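Local atomic coordinates of L-hydantoinase (Arthrobacter aurescens, PDB entry 1GKR), a protein that hydrolyses the cyclic amide ring of 5-substituted hydantoins, preferring aryl over alkyl derivatives, with two zinc ions per subunit. Residues I396-Q404 and P413-G421. Residues are numbered along the deposited sequence; the frame is centred on the assembly and turned at random.
Sequences IDTKVDASQ and PFDGMPVTG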
loop_
_atom_site.group_PDB
_atom_site.type_symbol
_atom_site.label_atom_id
_atom_site.label_comp_id
_atom_site.label_asym_id
_atom_site.label_seq_id
_atom_site.Cartn_x
_atom_site.Cartn_y
_atom_site.Cartn_z
ATOM N N ILE A 396 28.767 32.387 13.565
ATOM C CA ILE A 396 30.108 32.044 14.016
ATOM C C ILE A 396 30.908 31.550 12.829
ATOM O O ILE A 396 30.355 31.150 11.806
ATOM C CB ILE A 396 30.054 30.898 15.053
ATOM C CG1 ILE A 396 29.299 31.350 16.299
ATOM C CG2 ILE A 396 31.435 30.440 15.407
ATOM C CD1 ILE A 396 29.834 32.627 16.912
ATOM N N ASP A 397 32.220 31.589 12.969
ATOM C CA ASP A 397 33.107 31.101 11.932
ATOM C C ASP A 397 34.249 30.433 12.662
ATOM O O ASP A 397 35.032 31.097 13.340
ATOM C CB ASP A 397 33.638 32.236 11.070
ATOM C CG ASP A 397 34.590 31.748 10.007
ATOM O OD1 ASP A 397 34.187 30.878 9.200
ATOM O OD2 ASP A 397 35.742 32.229 9.985
ATOM N N THR A 398 34.327 29.115 12.536
ATOM C CA THR A 398 35.360 28.357 13.212
ATOM C C THR A 398 35.373 26.920 12.700
ATOM O O THR A 398 34.602 26.569 11.804
ATOM C CB THR A 398 35.125 28.400 14.742
ATOM O OG1 THR A 398 36.122 27.620 15.403
ATOM C CG2 THR A 398 33.744 27.882 15.094
ATOM N N LYS A 399 36.264 26.096 13.245
ATOM C CA LYS A 399 36.372 24.693 12.833
ATOM C C LYS A 399 36.237 23.791 14.050
ATOM O O LYS A 399 36.497 24.214 15.173
ATOM C CB LYS A 399 37.744 24.403 12.203
ATOM C CG LYS A 399 38.161 25.289 11.051
ATOM C CD LYS A 399 37.313 25.051 9.813
ATOM C CE LYS A 399 37.875 25.807 8.615
ATOM N NZ LYS A 399 39.291 25.401 8.351
ATOM N N VAL A 400 35.829 22.546 13.838
ATOM C CA VAL A 400 35.755 21.627 14.960
ATOM C C VAL A 400 37.196 21.116 15.106
ATOM O O VAL A 400 37.821 20.704 14.121
ATOM C CB VAL A 400 34.750 20.456 14.695
ATOM C CG1 VAL A 400 34.771 20.078 13.256
ATOM C CG2 VAL A 400 35.109 19.241 15.537
ATOM N N ASP A 401 37.731 21.194 16.324
ATOM C CA ASP A 401 39.093 20.744 16.612
ATOM C C ASP A 401 39.049 19.618 17.651
ATOM O O ASP A 401 39.070 19.869 18.858
ATOM C CB ASP A 401 39.912 21.917 17.144
ATOM C CG ASP A 401 41.360 21.551 17.400
ATOM O OD1 ASP A 401 41.758 20.398 17.095
ATOM O OD2 ASP A 401 42.098 22.429 17.905
ATOM N N ALA A 402 39.010 18.377 17.174
ATOM C CA ALA A 402 38.905 17.218 18.051
ATOM C C ALA A 402 39.855 17.186 19.245
ATOM O O ALA A 402 39.511 16.648 20.292
ATOM C CB ALA A 402 39.054 15.942 17.234
ATOM N N SER A 403 41.044 17.759 19.092
ATOM C CA SER A 403 42.036 17.764 20.166
ATOM C C SER A 403 41.626 18.656 21.319
ATOM O O SER A 403 42.203 18.567 22.401
ATOM C CB SER A 403 43.378 18.242 19.638
ATOM O OG SER A 403 43.268 19.577 19.185
ATOM N N GLN A 404 40.643 19.522 21.082
ATOM C CA GLN A 404 40.146 20.428 22.109
ATOM C C GLN A 404 38.974 19.816 22.873
ATOM O O GLN A 404 38.479 20.406 23.832
ATOM C CB GLN A 404 39.704 21.753 21.485
ATOM C CG GLN A 404 40.832 22.551 20.862
ATOM C CD GLN A 404 42.024 22.677 21.798
ATOM O OE1 GLN A 404 41.903 23.196 22.912
ATOM N NE2 GLN A 404 43.187 22.190 21.355
ATOM N N PRO A 413 35.014 12.291 13.425
ATOM C CA PRO A 413 34.799 12.203 11.973
ATOM C C PRO A 413 34.655 13.617 11.398
ATOM O O PRO A 413 34.911 13.856 10.223
ATOM C CB PRO A 413 33.483 11.438 11.854
ATOM C CG PRO A 413 33.341 10.749 13.155
ATOM C CD PRO A 413 33.876 11.712 14.153
ATOM N N PHE A 414 34.242 14.547 12.254
ATOM C CA PHE A 414 34.017 15.933 11.862
ATOM C C PHE A 414 35.236 16.808 12.066
ATOM O O PHE A 414 35.205 17.999 11.768
ATOM C CB PHE A 414 32.857 16.517 12.673
ATOM C CG PHE A 414 31.610 15.684 12.628
ATOM C CD1 PHE A 414 30.966 15.439 11.421
ATOM C CD2 PHE A 414 31.093 15.126 13.791
ATOM C CE1 PHE A 414 29.828 14.647 11.371
ATOM C CE2 PHE A 414 29.953 14.331 13.751
ATOM C CZ PHE A 414 29.318 14.091 12.538
ATOM N N ASP A 415 36.311 16.223 12.578
ATOM C CA ASP A 415 37.518 16.993 12.836
ATOM C C ASP A 415 37.876 17.849 11.625
ATOM O O ASP A 415 37.865 17.372 10.488
ATOM C CB ASP A 415 38.659 16.043 13.196
ATOM C CG ASP A 415 39.805 16.737 13.904
ATOM O OD1 ASP A 415 39.578 17.707 14.669
ATOM O OD2 ASP A 415 40.947 16.285 13.706
ATOM N N GLY A 416 38.154 19.126 11.878
ATOM C CA GLY A 416 38.523 20.037 10.810
ATOM C C GLY A 416 37.386 20.725 10.077
ATOM O O GLY A 416 37.587 21.769 9.443
ATOM N N MET A 417 36.187 20.154 10.146
ATOM C CA MET A 417 35.046 20.747 9.468
ATOM C C MET A 417 34.620 22.078 10.053
ATOM O O MET A 417 34.779 22.337 11.249
ATOM C CB MET A 417 33.875 19.793 9.486
ATOM C CG MET A 417 33.957 18.764 8.412
ATOM S SD MET A 417 32.532 17.687 8.473
ATOM C CE MET A 417 33.367 16.095 8.096
ATOM N N PRO A 418 34.077 22.957 9.203
ATOM C CA PRO A 418 33.627 24.276 9.646
ATOM C C PRO A 418 32.374 24.241 10.506
ATOM O O PRO A 418 31.534 23.348 10.376
ATOM C CB PRO A 418 33.412 25.022 8.334
ATOM C CG PRO A 418 32.984 23.950 7.420
ATOM C CD PRO A 418 33.931 22.818 7.748
ATOM N N VAL A 419 32.273 25.228 11.387
ATOM C CA VAL A 419 31.153 25.379 12.302
ATOM C C VAL A 419 30.690 26.829 12.203
ATOM O O VAL A 419 31.464 27.744 12.484
ATOM C CB VAL A 419 31.604 25.097 13.743
ATOM C CG1 VAL A 419 30.470 25.363 14.711
ATOM C CG2 VAL A 419 32.101 23.669 13.849
ATOM N N THR A 420 29.439 27.047 11.811
ATOM C CA THR A 420 28.926 28.407 11.683
ATOM C C THR A 420 27.851 28.743 12.712
ATOM O O THR A 420 27.339 29.859 12.743
ATOM C CB THR A 420 28.346 28.656 10.275
ATOM O OG1 THR A 420 27.274 27.734 10.023
ATOM C CG2 THR A 420 29.426 28.490 9.218
ATOM N N GLY A 421 27.503 27.780 13.554
ATOM C CA GLY A 421 26.494 28.041 14.563
ATOM C C GLY A 421 26.762 27.166 15.765
ATOM O O GLY A 421 27.208 26.032 15.607
#
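The backbone N-H of Ala402 is bound by the carboxylate of Asp415: N to OD1 is 2.7 Å and the N-H...O angle 161°. The donor meets OD1 from above the carboxylate plane, 36° out of it. Asp415 reaches it because its CG lies anti to its own backbone N (chi1 -161°), which swings the carboxylate across to the other segment. With OD1 of Asp401 only 4.2 Å from OD1 of Asp415, the two acids probably raise each other's proton affinity somewhat.

Two residues earlier, Val400 is fixed by both of its backbone polar atoms. Its N donates to Met417 O (2.8 Å), almost in line with the carbonyl bond, while its O accepts from Gly416 N. Gly416 sits in the type II turn from Phe414 to Met417 with a positive phi, a conformation suited to glycine. On the side-chain level, Val400 CB faces Val419 CG2 at 4.2 Å. Thr340 borders Val400 as well, and Pro343 and Thr347 of helix 341-350 cover Val419.

Pairing then continues as antiparallel strand. Thr398 and Val419 form the hydrogen-bonded pair, Val419 N giving 2.7 Å to Thr398 O, whereas the return bond from Thr398 N is weak. Their side chains run side by side, with Thr398 CG2 3.8 Å from Val419 CB. Beyond the pair, Ile396 N bonds Thr420 O. On the alternate face, the Lys399 chain, bent at chi2 and chi4, takes CD past Gly416 O and the CA of Pro418.

Residues 398-399 and 418-419 thus pair as the two arms of a long-looped antiparallel hairpin, and the Val400 bonds to Gly416 and Met417 carry the pairing into the loop. The hairpin lies against helix 341-350 of this TIM-barrel-clan amidohydrolase, where the side chain of Phe414, packed on Met344, is about 10 Å from that of the zinc ligand Asp312.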